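PDB 4JJO: cellulose binding protein from Clavibacter michiganensis, which probably binds plant cell-wall polysaccharides such as cellulose through its expansin module, one part of a longer protein predicted to hydrolyse beta-1,4-glucans. Local coordinates for residues G5-Y10 / L77-E82. Residues are numbered along the deposited sequence; the frame is centred on the assembly and turned at random.
Sequences GRATHY and LDLSEE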
loop_
_atom_site.group_PDB
_atom_site.type_symbol
_atom_site.label_atom_id
_atom_site.label_comp_id
_atom_site.label_asym_id
_atom_site.label_seq_id
_atom_site.Cartn_x
_atom_site.Cartn_y
_atom_site.Cartn_z
ATOM N N GLY A 5 -17.894 -3.214 12.555
ATOM C CA GLY A 5 -18.404 -4.062 11.498
ATOM C C GLY A 5 -18.073 -5.520 11.721
ATOM O O GLY A 5 -18.188 -6.033 12.833
ATOM N N ARG A 6 -17.639 -6.185 10.657
ATOM C CA ARG A 6 -17.454 -7.629 10.681
ATOM C C ARG A 6 -16.304 -8.047 9.782
ATOM O O ARG A 6 -15.872 -7.286 8.917
ATOM C CB ARG A 6 -18.739 -8.308 10.215
ATOM C CG ARG A 6 -19.194 -7.858 8.831
ATOM C CD ARG A 6 -20.651 -8.207 8.569
ATOM N NE ARG A 6 -21.034 -7.943 7.186
ATOM C CZ ARG A 6 -21.686 -6.860 6.772
ATOM N NH1 ARG A 6 -22.053 -5.913 7.627
ATOM N NH2 ARG A 6 -21.982 -6.726 5.487
ATOM N N ALA A 7 -15.806 -9.260 9.992
ATOM C CA ALA A 7 -14.767 -9.807 9.129
ATOM C C ALA A 7 -15.089 -11.228 8.701
ATOM O O ALA A 7 -15.583 -12.032 9.490
ATOM C CB ALA A 7 -13.419 -9.769 9.829
ATOM N N THR A 8 -14.822 -11.512 7.431
ATOM C CA THR A 8 -14.767 -12.875 6.924
ATOM C C THR A 8 -13.307 -13.112 6.557
ATOM O O THR A 8 -12.461 -12.260 6.830
ATOM C CB THR A 8 -15.674 -13.068 5.694
ATOM O OG1 THR A 8 -15.447 -12.010 4.756
ATOM C CG2 THR A 8 -17.146 -13.069 6.106
ATOM N N HIS A 9 -12.993 -14.251 5.952
ATOM C CA HIS A 9 -11.605 -14.513 5.579
ATOM C C HIS A 9 -11.439 -15.021 4.154
ATOM O O HIS A 9 -12.353 -15.614 3.581
ATOM C CB HIS A 9 -10.958 -15.492 6.560
ATOM C CG HIS A 9 -11.690 -16.790 6.698
ATOM N ND1 HIS A 9 -11.554 -17.823 5.792
ATOM C CD2 HIS A 9 -12.552 -17.230 7.642
ATOM C CE1 HIS A 9 -12.305 -18.838 6.173
ATOM N NE2 HIS A 9 -12.922 -18.507 7.293
ATOM N N TYR A 10 -10.257 -14.772 3.597
ATOM C CA TYR A 10 -9.890 -15.263 2.277
ATOM C C TYR A 10 -8.379 -15.447 2.238
ATOM O O TYR A 10 -7.693 -15.205 3.235
ATOM C CB TYR A 10 -10.339 -14.284 1.190
ATOM C CG TYR A 10 -9.349 -13.181 0.897
ATOM C CD1 TYR A 10 -8.766 -13.064 -0.357
ATOM C CD2 TYR A 10 -8.998 -12.258 1.870
ATOM C CE1 TYR A 10 -7.865 -12.059 -0.635
ATOM C CE2 TYR A 10 -8.095 -11.252 1.604
ATOM C CZ TYR A 10 -7.533 -11.156 0.350
ATOM O OH TYR A 10 -6.635 -10.154 0.072
ATOM N N LEU A 77 -14.487 -6.249 6.596
ATOM C CA LEU A 77 -13.146 -6.592 6.146
ATOM C C LEU A 77 -13.073 -8.040 5.688
ATOM O O LEU A 77 -13.719 -8.918 6.255
ATOM C CB LEU A 77 -12.128 -6.390 7.270
ATOM C CG LEU A 77 -11.919 -4.996 7.861
ATOM C CD1 LEU A 77 -10.842 -5.070 8.932
ATOM C CD2 LEU A 77 -11.539 -3.991 6.790
ATOM N N ASP A 78 -12.274 -8.283 4.656
ATOM C CA ASP A 78 -11.952 -9.639 4.240
ATOM C C ASP A 78 -10.518 -9.912 4.680
ATOM O O ASP A 78 -9.565 -9.538 4.001
ATOM C CB ASP A 78 -12.102 -9.790 2.724
ATOM C CG ASP A 78 -12.612 -11.159 2.317
ATOM O OD1 ASP A 78 -12.980 -11.953 3.208
ATOM O OD2 ASP A 78 -12.658 -11.438 1.099
ATOM N N LEU A 79 -10.376 -10.557 5.833
ATOM C CA LEU A 79 -9.069 -10.762 6.442
ATOM C C LEU A 79 -8.361 -11.967 5.853
ATOM O O LEU A 79 -9.000 -12.898 5.372
ATOM C CB LEU A 79 -9.215 -10.977 7.949
ATOM C CG LEU A 79 -9.685 -9.792 8.789
ATOM C CD1 LEU A 79 -9.964 -10.251 10.208
ATOM C CD2 LEU A 79 -8.648 -8.684 8.780
ATOM N N SER A 80 -7.033 -11.942 5.893
ATOM C CA SER A 80 -6.254 -13.132 5.601
ATOM C C SER A 80 -6.684 -14.204 6.588
ATOM O O SER A 80 -7.085 -13.896 7.712
ATOM C CB SER A 80 -4.760 -12.854 5.763
ATOM O OG SER A 80 -4.462 -12.451 7.087
ATOM N N GLU A 81 -6.611 -15.460 6.168
ATOM C CA GLU A 81 -6.946 -16.563 7.055
ATOM C C GLU A 81 -6.171 -16.436 8.360
ATOM O O GLU A 81 -6.703 -16.702 9.437
ATOM C CB GLU A 81 -6.634 -17.902 6.383
ATOM C CG GLU A 81 -7.559 -18.243 5.225
ATOM C CD GLU A 81 -7.180 -19.540 4.537
ATOM O OE1 GLU A 81 -6.025 -19.990 4.692
ATOM O OE2 GLU A 81 -8.043 -20.109 3.838
ATOM N N GLU A 82 -4.917 -16.006 8.260
ATOM C CA GLU A 82 -4.036 -15.946 9.420
ATOM C C GLU A 82 -4.451 -14.857 10.406
ATOM O O GLU A 82 -4.402 -15.060 11.621
ATOM C CB GLU A 82 -2.585 -15.742 8.979
ATOM C CG GLU A 82 -1.979 -16.958 8.279
ATOM C CD GLU A 82 -2.336 -17.032 6.800
ATOM O OE1 GLU A 82 -2.971 -16.087 6.287
ATOM O OE2 GLU A 82 -1.977 -18.036 6.149
HETATM O O HOH W 1 -10.385 -18.386 3.278
#
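Arg-6 and Leu-77 open a parallel pairing of 5-10 with 77-80, two strands of the expansin's double-psi beta-barrel domain whose axes over these short lengths are twisted 45° from parallel. Four backbone hydrogen bonds run between them: Leu-77 N to Arg-6 O, Thr-8 N to Leu-77 O, Leu-79 N to Thr-8 O and Tyr-10 N to Leu-79 O. A weak fifth, Glu-81 N to Tyr-10 O, reaches helix 81-87, whose N-cap Ser-80 bonds through OG to Ala-83 N and Arg-32 O. On the face of Ala-7, Leu-77 and Leu-79, against which strand 95-101 packs, Leu-79 CD1 lies 3.5 Å from Ala-7 CB. Opposite, chi1 of 48° turns the Thr-8 hydroxyl, not its methyl, to Asp-78; OG1 donates to OD1 (2.9 Å) from above the carboxylate plane. Tyr-10 crosses Asp-78 obliquely: OD2 is 3.7 Å from Tyr-10 CB, while ring atom CE2 is 3.3 Å from the backbone Asp-78 O. A water in the His-9 ring plane links ND1 (2.8 Å) to Glu-81 OE2 (3.0 Å). The first face is thus apolar until His-9 brings a water-bridged polar end; on the second, Thr-8 OG1, also bonded to His-76 NE2, joins carboxylate to imidazole.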